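PDB 5O9X: phosphoacetylglucosamine mutase from Aspergillus lentulus, which interconverts N-acetylglucosamine 6-phosphate and N-acetylglucosamine 1-phosphate, a step on the route to UDP-N-acetylglucosamine. Local coordinates for residues Thr187-Tyr192 and Ile229-Glu234; Pro223-Leu228 and Asp427-Met432; Arg496-Arg501 and Arg522-Asp527. The protein carries 1 engineered substitution. All coordinates share one frame; numbering follows the deposited sequence. Where two conformers were deposited one is given.

Contact 1 of 3, residues Thr187-Tyr192 and Ile229-Glu234; sequences TEQGYY and IKYLPE
Tyr231 lays one face of its ring against Tyr192, and the group that meets that face is the methylene rather than the other ring: Tyr192 CB stands 3.6 Å from the centroid of the Tyr231 ring, a CH-pi contact close to the ring normal. The two rings follow on obliquely, centroids 5.4 Å apart and planes at 34°, with Tyr192 CD2 approaching Tyr231 CE2 to 3.6 Å. Tyr231 gets there because its CG is anti to the carbonyl carbon (chi1 -66°), which carries the ring over from the 229-234 segment to the first turns of helix 188-202. Its phenol then runs across the Gln189 chain at about a right angle, OH lying 3.2 Å from Gln189 CG; the Gln189 amide itself turns to Glu193. At the other end of Tyr192, OH donates to Glu188 OE2 at 2.8 Å on the anti side of the carboxylate, a little out of its plane. Gln166 also bonds that hydroxyl, and Lys224 forms a salt bridge with Glu188. Thr187 caps the helix, OG1 accepting from Gly190 N at 2.9 Å. The contact joins the two helices within the family's domain II. Its chemistry is divided: aromatic and methylene packing carries the crossing between segments, while polar bonds hold the hydroxyl end of Tyr192, whose CB, placed by the helix backbone, meets Tyr231.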
loop_
_atom_site.group_PDB
_atom_site.type_symbol
_atom_site.label_atom_id
_atom_site.label_comp_id
_atom_site.label_asym_id
_atom_site.label_seq_id
_atom_site.Cartn_x
_atom_site.Cartn_y
_atom_site.Cartn_z
ATOM N N THR A 187 -2.497 19.500 -6.192
ATOM C CA THR A 187 -2.448 20.073 -4.874
ATOM C C THR A 187 -3.321 19.225 -3.975
ATOM O O THR A 187 -4.198 18.421 -4.419
ATOM C CB THR A 187 -3.053 21.490 -4.835
ATOM O OG1 THR A 187 -4.432 21.331 -5.188
ATOM C CG2 THR A 187 -2.347 22.471 -5.873
ATOM N N GLU A 188 -3.114 19.436 -2.697
ATOM C CA GLU A 188 -3.902 18.756 -1.694
ATOM C C GLU A 188 -5.378 19.090 -1.836
ATOM O O GLU A 188 -6.219 18.195 -1.721
ATOM C CB GLU A 188 -3.341 19.181 -0.329
ATOM C CG GLU A 188 -3.593 18.179 0.717
ATOM C CD GLU A 188 -2.959 18.544 2.043
ATOM O OE1 GLU A 188 -1.747 18.890 2.043
ATOM O OE2 GLU A 188 -3.727 18.523 3.028
ATOM N N GLN A 189 -5.713 20.389 -2.071
ATOM C CA GLN A 189 -7.147 20.728 -2.388
ATOM C C GLN A 189 -7.671 19.943 -3.598
ATOM O O GLN A 189 -8.817 19.528 -3.599
ATOM C CB GLN A 189 -7.252 22.223 -2.728
ATOM C CG GLN A 189 -8.683 22.724 -2.934
ATOM C CD GLN A 189 -8.759 24.271 -3.051
ATOM O OE1 GLN A 189 -7.993 24.982 -2.449
ATOM N NE2 GLN A 189 -9.701 24.761 -3.820
ATOM N N GLY A 190 -6.855 19.800 -4.678
ATOM C CA GLY A 190 -7.304 19.122 -5.867
ATOM C C GLY A 190 -7.614 17.640 -5.562
ATOM O O GLY A 190 -8.610 17.062 -6.038
ATOM N N TYR A 191 -6.767 17.045 -4.746
ATOM C CA TYR A 191 -7.013 15.628 -4.260
ATOM C C TYR A 191 -8.381 15.493 -3.560
ATOM O O TYR A 191 -9.178 14.618 -3.930
ATOM C CB TYR A 191 -5.867 15.228 -3.330
ATOM C CG TYR A 191 -6.055 13.918 -2.591
ATOM C CD1 TYR A 191 -5.641 12.739 -3.184
ATOM C CD2 TYR A 191 -6.673 13.872 -1.301
ATOM C CE1 TYR A 191 -5.795 11.521 -2.522
ATOM C CE2 TYR A 191 -6.895 12.638 -0.653
ATOM C CZ TYR A 191 -6.452 11.493 -1.259
ATOM O OH TYR A 191 -6.615 10.271 -0.664
ATOM N N TYR A 192 -8.704 16.411 -2.626
ATOM C CA TYR A 192 -9.999 16.317 -1.901
ATOM C C TYR A 192 -11.184 16.525 -2.848
ATOM O O TYR A 192 -12.214 15.801 -2.744
ATOM C CB TYR A 192 -10.129 17.342 -0.770
ATOM C CG TYR A 192 -9.035 17.196 0.285
ATOM C CD1 TYR A 192 -8.718 15.922 0.813
ATOM C CD2 TYR A 192 -8.294 18.309 0.708
ATOM C CE1 TYR A 192 -7.634 15.766 1.774
ATOM C CE2 TYR A 192 -7.239 18.191 1.639
ATOM C CZ TYR A 192 -6.922 16.936 2.154
ATOM O OH TYR A 192 -5.904 16.826 3.056
ATOM N N ILE A 229 -13.370 15.579 4.753
ATOM C CA ILE A 229 -14.799 15.552 5.122
ATOM C C ILE A 229 -15.494 16.916 4.826
ATOM O O ILE A 229 -16.649 16.952 4.391
ATOM C CB ILE A 229 -14.896 15.188 6.557
ATOM C CG1 ILE A 229 -14.654 13.677 6.611
ATOM C CG2 ILE A 229 -16.298 15.471 7.195
ATOM C CD1 ILE A 229 -14.441 13.158 8.022
ATOM N N LYS A 230 -14.753 18.003 4.952
ATOM C CA LYS A 230 -15.297 19.333 4.535
ATOM C C LYS A 230 -15.677 19.406 3.091
ATOM O O LYS A 230 -16.574 20.166 2.755
ATOM C CB LYS A 230 -14.264 20.388 4.759
ATOM C CG LYS A 230 -13.834 20.498 6.216
ATOM C CD LYS A 230 -12.802 21.615 6.226
ATOM C CE LYS A 230 -12.126 21.727 7.585
ATOM N NZ LYS A 230 -11.014 22.734 7.395
ATOM N N TYR A 231 -14.980 18.667 2.208
ATOM C CA TYR A 231 -15.340 18.616 0.786
ATOM C C TYR A 231 -16.470 17.671 0.426
ATOM O O TYR A 231 -17.004 17.789 -0.648
ATOM C CB TYR A 231 -14.116 18.274 -0.066
ATOM C CG TYR A 231 -13.041 19.364 -0.041
ATOM C CD1 TYR A 231 -12.878 20.250 -1.127
ATOM C CD2 TYR A 231 -12.166 19.503 1.065
ATOM C CE1 TYR A 231 -11.869 21.256 -1.086
ATOM C CE2 TYR A 231 -11.166 20.442 1.057
ATOM C CZ TYR A 231 -11.040 21.340 -0.002
ATOM O OH TYR A 231 -10.021 22.307 -0.017
ATOM N N LEU A 232 -16.804 16.696 1.300
ATOM C CA LEU A 232 -17.685 15.580 0.861
ATOM C C LEU A 232 -19.152 16.050 0.677
ATOM O O LEU A 232 -19.552 16.977 1.358
ATOM C CB LEU A 232 -17.626 14.386 1.835
ATOM C CG LEU A 232 -16.262 13.648 1.838
ATOM C CD1 LEU A 232 -16.312 12.580 2.924
ATOM C CD2 LEU A 232 -16.014 12.951 0.496
ATOM N N PRO A 233 -19.933 15.394 -0.204
ATOM C CA PRO A 233 -21.323 15.880 -0.415
ATOM C C PRO A 233 -22.160 15.657 0.809
ATOM O O PRO A 233 -21.826 14.794 1.647
ATOM C CB PRO A 233 -21.829 15.075 -1.624
ATOM C CG PRO A 233 -20.938 13.882 -1.684
ATOM C CD PRO A 233 -19.593 14.282 -1.120
ATOM N N GLU A 234 -23.256 16.407 0.921
ATOM C CA GLU A 234 -23.938 16.626 2.222
ATOM C C GLU A 234 -25.015 15.605 2.691
ATOM O O GLU A 234 -25.232 15.425 3.945
ATOM C CB GLU A 234 -24.540 18.065 2.238
ATOM C CG GLU A 234 -24.697 18.672 3.636
ATOM C CD GLU A 234 -23.398 19.207 4.240
ATOM O OE1 GLU A 234 -23.404 20.322 4.831
ATOM O OE2 GLU A 234 -22.372 18.506 4.140
#

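Contact 2 of 3, residues Pro223-Leu228 and Asp427-Met432; sequences PKLREL and DAISDM
Leu228 pushes its CD2 methyl against the CG2 branch of Ile429, and the two carbons meet at 3.4 Å, tighter than ordinary van der Waals contact. The side chains run past each other in opposite directions, so one methyl rides against one methyl instead of the chains interlocking along their length. Leu228 has CG anti to its own backbone N (chi1 167°), which carries the fork out from helix 221-231 toward helix 428-442. Ile429 splits its two branches between neighbouring turns of the facing helix: while CG2 takes Leu228, the longer arm ends in CD1, 4.2 Å from Leu225 CB, a looser touch. These two leucines lie three residues apart on one side of their helix, and the backbones come nearest at Leu225 and Ile429, whose CA atoms are 7.4 Å apart. Around them the apolar layer goes on: Leu228 also packs on Tyr192 and Leu195, Leu225 on Ile242 and Cys216, and Met432 on Ile240, Ile290 and Tyr292. The isoleucine sits in the first turn of its helix, two residues after the N-cap Asp427. Asp427 OD1 accepts from Ile429 N at 3.1 Å and from Ser430 N at 3.3 Å, both weak, whereas OD2 is held by Tyr191 and Asn422. The contact thus joins a helix of the family's domain II to one of domain III, with the side chain of Ile429 about 13 Å from the bound glucose 1,6-bisphosphate. Between the two segments the contact is wholly apolar, three buried aliphatic side chains held by dispersion and by exclusion of water, and such packing by itself sets no donor-acceptor direction.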
loop_
_atom_site.group_PDB
_atom_site.type_symbol
_atom_site.label_atom_id
_atom_site.label_comp_id
_atom_site.label_asym_id
_atom_site.label_seq_id
_atom_site.Cartn_x
_atom_site.Cartn_y
_atom_site.Cartn_z
ATOM N N PRO A 223 -5.681 14.132 10.309
ATOM C CA PRO A 223 -5.932 15.528 9.869
ATOM C C PRO A 223 -6.425 15.591 8.417
ATOM O O PRO A 223 -7.251 16.417 8.074
ATOM C CB PRO A 223 -4.525 16.214 9.989
ATOM C CG PRO A 223 -3.848 15.375 11.089
ATOM C CD PRO A 223 -4.391 13.962 11.040
ATOM N N LYS A 224 -5.878 14.738 7.526
ATOM C CA LYS A 224 -6.233 14.804 6.112
ATOM C C LYS A 224 -7.643 14.271 5.932
ATOM O O LYS A 224 -8.392 14.806 5.076
ATOM C CB LYS A 224 -5.309 13.990 5.199
ATOM C CG LYS A 224 -3.854 14.368 5.350
ATOM C CD LYS A 224 -3.587 15.878 5.196
ATOM C CE LYS A 224 -2.061 16.155 5.160
ATOM N NZ LYS A 224 -1.820 17.593 5.094
ATOM N N LEU A 225 -7.988 13.219 6.681
ATOM C CA LEU A 225 -9.373 12.703 6.492
ATOM C C LEU A 225 -10.362 13.785 6.999
ATOM O O LEU A 225 -11.415 13.978 6.393
ATOM C CB LEU A 225 -9.599 11.412 7.305
ATOM C CG LEU A 225 -11.042 10.857 7.349
ATOM C CD1 LEU A 225 -11.447 10.558 5.915
ATOM C CD2 LEU A 225 -10.916 9.564 8.138
ATOM N N ARG A 226 -10.074 14.424 8.163
ATOM C CA ARG A 226 -10.925 15.528 8.676
ATOM C C ARG A 226 -11.066 16.618 7.618
ATOM O O ARG A 226 -12.143 17.168 7.474
ATOM C CB ARG A 226 -10.288 16.123 9.954
ATOM C CG ARG A 226 -10.985 17.405 10.529
ATOM C CD ARG A 226 -10.130 18.048 11.685
ATOM N NE ARG A 226 -10.146 16.974 12.533
ATOM C CZ ARG A 226 -9.176 16.234 13.032
ATOM N NH1 ARG A 226 -7.874 16.517 13.107
ATOM N NH2 ARG A 226 -9.680 15.185 13.608
ATOM N N GLU A 227 -9.973 16.949 6.921
ATOM C CA GLU A 227 -10.016 17.938 5.845
ATOM C C GLU A 227 -10.897 17.494 4.649
ATOM O O GLU A 227 -11.711 18.280 4.162
ATOM C CB GLU A 227 -8.594 18.279 5.350
ATOM C CG GLU A 227 -8.420 19.547 4.481
ATOM C CD GLU A 227 -8.920 20.872 5.082
ATOM O OE1 GLU A 227 -9.088 20.998 6.337
ATOM O OE2 GLU A 227 -9.194 21.812 4.270
ATOM N N LEU A 228 -10.704 16.247 4.190
ATOM C CA LEU A 228 -11.496 15.662 3.130
ATOM C C LEU A 228 -12.990 15.775 3.476
ATOM O O LEU A 228 -13.777 16.072 2.591
ATOM C CB LEU A 228 -11.113 14.155 2.903
ATOM C CG LEU A 228 -12.166 13.437 1.992
ATOM C CD1 LEU A 228 -12.126 14.017 0.576
ATOM C CD2 LEU A 228 -11.720 11.940 2.028
ATOM N N ASP A 427 -5.096 3.586 -2.474
ATOM C CA ASP A 427 -5.274 4.745 -1.590
ATOM C C ASP A 427 -6.279 4.323 -0.535
ATOM O O ASP A 427 -7.441 4.153 -0.862
ATOM C CB ASP A 427 -5.742 5.940 -2.462
ATOM C CG ASP A 427 -6.167 7.143 -1.633
ATOM O OD1 ASP A 427 -6.316 7.004 -0.411
ATOM O OD2 ASP A 427 -6.370 8.241 -2.179
ATOM N N ALA A 428 -5.859 4.156 0.722
ATOM C CA ALA A 428 -6.743 3.725 1.794
ATOM C C ALA A 428 -8.030 4.548 2.008
ATOM O O ALA A 428 -9.119 3.986 2.242
ATOM C CB ALA A 428 -6.008 3.567 3.105
ATOM N N ILE A 429 -7.927 5.873 1.922
ATOM C CA ILE A 429 -9.112 6.661 2.178
ATOM C C ILE A 429 -10.085 6.561 1.008
ATOM O O ILE A 429 -11.294 6.550 1.246
ATOM C CB ILE A 429 -8.702 8.121 2.446
ATOM C CG1 ILE A 429 -7.988 8.171 3.834
ATOM C CG2 ILE A 429 -9.904 9.086 2.224
ATOM C CD1 ILE A 429 -7.405 9.518 4.258
ATOM N N SER A 430 -9.575 6.515 -0.249
ATOM C CA SER A 430 -10.449 6.291 -1.426
ATOM C C SER A 430 -11.101 4.878 -1.343
ATOM O O SER A 430 -12.287 4.719 -1.615
ATOM C CB SER A 430 -9.531 6.469 -2.681
ATOM O OG SER A 430 -9.995 5.736 -3.780
ATOM N N ASP A 431 -10.320 3.868 -0.925
ATOM C CA ASP A 431 -10.850 2.510 -0.628
ATOM C C ASP A 431 -11.925 2.527 0.461
ATOM O O ASP A 431 -12.942 1.824 0.361
ATOM C CB ASP A 431 -9.771 1.539 -0.231
ATOM C CG ASP A 431 -8.790 1.229 -1.349
ATOM O OD1 ASP A 431 -9.063 1.442 -2.556
ATOM O OD2 ASP A 431 -7.679 0.727 -0.983
ATOM N N MET A 432 -11.727 3.312 1.496
ATOM C CA MET A 432 -12.793 3.485 2.491
ATOM C C MET A 432 -14.093 4.050 1.838
ATOM O O MET A 432 -15.185 3.516 2.078
ATOM C CB MET A 432 -12.297 4.458 3.497
ATOM C CG MET A 432 -13.018 4.564 4.795
ATOM S SD MET A 432 -13.144 6.335 5.229
ATOM C CE MET A 432 -14.685 6.406 4.201
#

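Contact 3 of 3, residues Arg496-Arg501 and Arg522-Asp527; sequences RYNKGR and RSEADD
The Tyr497 ring has Glu524 O over one face, 3.8 Å above the plane, and Arg496 CB over the opposite face, both offset toward the rim; Asp527 OD2 lies at the edge, in the ring plane. Tyr497 OH donates to this Asp527 OD2, a very short bond in the model whose exact length is doubtful, and the carboxylate stands almost square to the ring, planes 83° apart. Asp527 OD2 is shared with Arg531, which would help to balance its charge. Alongside the ring, Glu524 CG passes Tyr497 CD1 at 3.6 Å. In the family's C-terminal domain this is how the type II beta turn from Tyr497 to Gly500, which leads into strand 501-506, is pinned to the first turns of helix 522-539; Gly500 N closes the turn on Tyr497 O at 3.0 Å. Glu524 then reaches the turn's backbone: Asn498 N donates to Glu524 OE2 at 2.8 Å, fairly straight at 164° but arriving 35° out of the carboxylate plane. The other oxygen, Glu524 OE1, takes Ser521 OG and a water 2.7 Å away, which also donates to Asn498 OD1 at 3.2 Å.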
loop_
_atom_site.group_PDB
_atom_site.type_symbol
_atom_site.label_atom_id
_atom_site.label_comp_id
_atom_site.label_asym_id
_atom_site.label_seq_id
_atom_site.Cartn_x
_atom_site.Cartn_y
_atom_site.Cartn_z
ATOM N N ARG A 496 -0.570 -32.052 9.479
ATOM C CA ARG A 496 -1.242 -32.636 10.668
ATOM C C ARG A 496 -2.560 -31.922 11.034
ATOM O O ARG A 496 -3.245 -32.337 11.972
ATOM C CB ARG A 496 -0.307 -32.495 11.849
ATOM C CG ARG A 496 0.964 -33.222 11.468
ATOM C CD ARG A 496 1.785 -33.775 12.571
ATOM N NE ARG A 496 2.830 -34.593 11.902
ATOM C CZ ARG A 496 2.768 -35.912 11.765
ATOM N NH1 ARG A 496 1.728 -36.588 12.287
ATOM N NH2 ARG A 496 3.754 -36.537 11.151
ATOM N N TYR A 497 -2.875 -30.808 10.376
ATOM C CA TYR A 497 -4.037 -30.040 10.839
ATOM C C TYR A 497 -5.092 -30.001 9.735
ATOM O O TYR A 497 -4.752 -29.932 8.537
ATOM C CB TYR A 497 -3.665 -28.607 11.229
ATOM C CG TYR A 497 -2.568 -28.604 12.293
ATOM C CD1 TYR A 497 -2.904 -28.740 13.669
ATOM C CD2 TYR A 497 -1.209 -28.597 11.932
ATOM C CE1 TYR A 497 -1.906 -28.789 14.662
ATOM C CE2 TYR A 497 -0.217 -28.643 12.922
ATOM C CZ TYR A 497 -0.573 -28.737 14.265
ATOM O OH TYR A 497 0.389 -28.801 15.298
ATOM N N ASN A 498 -6.347 -29.916 10.169
ATOM C CA ASN A 498 -7.430 -29.794 9.162
ATOM C C ASN A 498 -7.326 -28.427 8.422
ATOM O O ASN A 498 -7.233 -27.426 9.087
ATOM C CB ASN A 498 -8.783 -29.997 9.870
ATOM C CG ASN A 498 -9.033 -31.493 10.197
ATOM O OD1 ASN A 498 -9.592 -31.803 11.238
ATOM N ND2 ASN A 498 -8.629 -32.422 9.266
ATOM N N LYS A 499 -7.222 -28.439 7.089
ATOM C CA LYS A 499 -7.037 -27.192 6.266
ATOM C C LYS A 499 -5.732 -26.446 6.681
ATOM O O LYS A 499 -5.566 -25.261 6.391
ATOM C CB LYS A 499 -8.222 -26.225 6.457
ATOM C CG LYS A 499 -9.597 -26.743 5.958
ATOM C CD LYS A 499 -9.530 -27.257 4.526
ATOM C CE LYS A 499 -10.883 -27.082 3.762
ATOM N NZ LYS A 499 -11.857 -26.547 4.747
ATOM N N GLY A 500 -4.795 -27.186 7.282
ATOM C CA GLY A 500 -3.498 -26.609 7.694
ATOM C C GLY A 500 -2.703 -26.011 6.562
ATOM O O GLY A 500 -2.404 -26.707 5.550
ATOM N N ARG A 501 -2.318 -24.731 6.720
ATOM C CA ARG A 501 -1.470 -24.073 5.726
ATOM C C ARG A 501 -0.597 -23.067 6.458
ATOM O O ARG A 501 -1.107 -22.224 7.192
ATOM C CB ARG A 501 -2.294 -23.428 4.600
ATOM C CG ARG A 501 -1.509 -23.248 3.276
ATOM C CD ARG A 501 -2.337 -22.687 2.095
ATOM N NE ARG A 501 -1.864 -21.344 1.840
ATOM C CZ ARG A 501 -2.325 -20.262 2.453
ATOM N NH1 ARG A 501 -3.341 -20.349 3.289
ATOM N NH2 ARG A 501 -1.777 -19.099 2.216
ATOM N N ARG A 522 -9.358 -22.752 15.894
ATOM C CA ARG A 522 -8.450 -21.840 16.614
ATOM C C ARG A 522 -7.234 -22.580 17.240
ATOM O O ARG A 522 -6.074 -22.103 17.105
ATOM C CB ARG A 522 -9.211 -21.081 17.728
ATOM C CG ARG A 522 -8.418 -20.092 18.613
ATOM C CD ARG A 522 -7.253 -19.304 17.922
ATOM N NE ARG A 522 -7.808 -18.432 16.960
ATOM C CZ ARG A 522 -7.241 -17.932 15.866
ATOM N NH1 ARG A 522 -5.957 -18.095 15.533
ATOM N NH2 ARG A 522 -8.006 -17.177 15.169
ATOM N N SER A 523 -7.498 -23.722 17.926
ATOM C CA SER A 523 -6.433 -24.507 18.539
ATOM C C SER A 523 -5.420 -24.993 17.490
ATOM O O SER A 523 -4.210 -24.955 17.724
ATOM C CB SER A 523 -7.007 -25.695 19.370
ATOM O OG SER A 523 -7.575 -25.008 20.491
ATOM N N GLU A 524 -5.927 -25.460 16.357
ATOM C CA GLU A 524 -5.030 -25.942 15.293
ATOM C C GLU A 524 -4.191 -24.827 14.708
ATOM O O GLU A 524 -2.968 -25.024 14.476
ATOM C CB GLU A 524 -5.808 -26.616 14.185
ATOM C CG GLU A 524 -6.328 -28.025 14.580
ATOM C CD GLU A 524 -7.305 -28.530 13.538
ATOM O OE1 GLU A 524 -8.395 -27.864 13.367
ATOM O OE2 GLU A 524 -6.940 -29.476 12.822
ATOM N N ALA A 525 -4.822 -23.695 14.407
ATOM C CA ALA A 525 -4.026 -22.623 13.748
ATOM C C ALA A 525 -2.955 -22.120 14.707
ATOM O O ALA A 525 -1.849 -21.821 14.280
ATOM C CB ALA A 525 -4.907 -21.466 13.320
ATOM N N ASP A 526 -3.291 -21.944 16.002
ATOM C CA ASP A 526 -2.293 -21.447 16.942
ATOM C C ASP A 526 -1.156 -22.455 17.144
ATOM O O ASP A 526 0.016 -22.072 17.284
ATOM C CB ASP A 526 -2.998 -21.199 18.306
ATOM C CG ASP A 526 -3.869 -19.899 18.281
ATOM O OD1 ASP A 526 -3.722 -19.108 17.350
ATOM O OD2 ASP A 526 -4.667 -19.672 19.173
ATOM N N ASP A 527 -1.519 -23.739 17.165
ATOM C CA ASP A 527 -0.482 -24.777 17.354
ATOM C C ASP A 527 0.462 -24.837 16.159
ATOM O O ASP A 527 1.687 -24.879 16.301
ATOM C CB ASP A 527 -1.176 -26.126 17.517
ATOM C CG ASP A 527 -0.241 -27.217 18.053
ATOM O OD1 ASP A 527 0.612 -26.842 18.881
ATOM O OD2 ASP A 527 -0.400 -28.412 17.632
HETATM O O HOH W 1 -10.663 -29.181 12.819
#

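In the fold
From the N terminus, contact 1 opens at helix 188-202 and closes at the end of helix 221-231, drawing a loop of 36 residues together within domain II. Before it closes, contact 2 has opened on that same helix; its partner segment, 427-432 at the start of helix 428-442, follows after 198 intervening residues, so the two crossings alternate along the chain. They touch in space, centres 9 Å apart, with helix 221-231 serving both: one binds it within domain II, the other fastens it to domain III. Contact 3 follows in series, a short closure of 20 residues within the C-terminal domain. It is remote, about 46 Å between centres from contact 1 and about 37 Å from contact 2, and makes no touch with either.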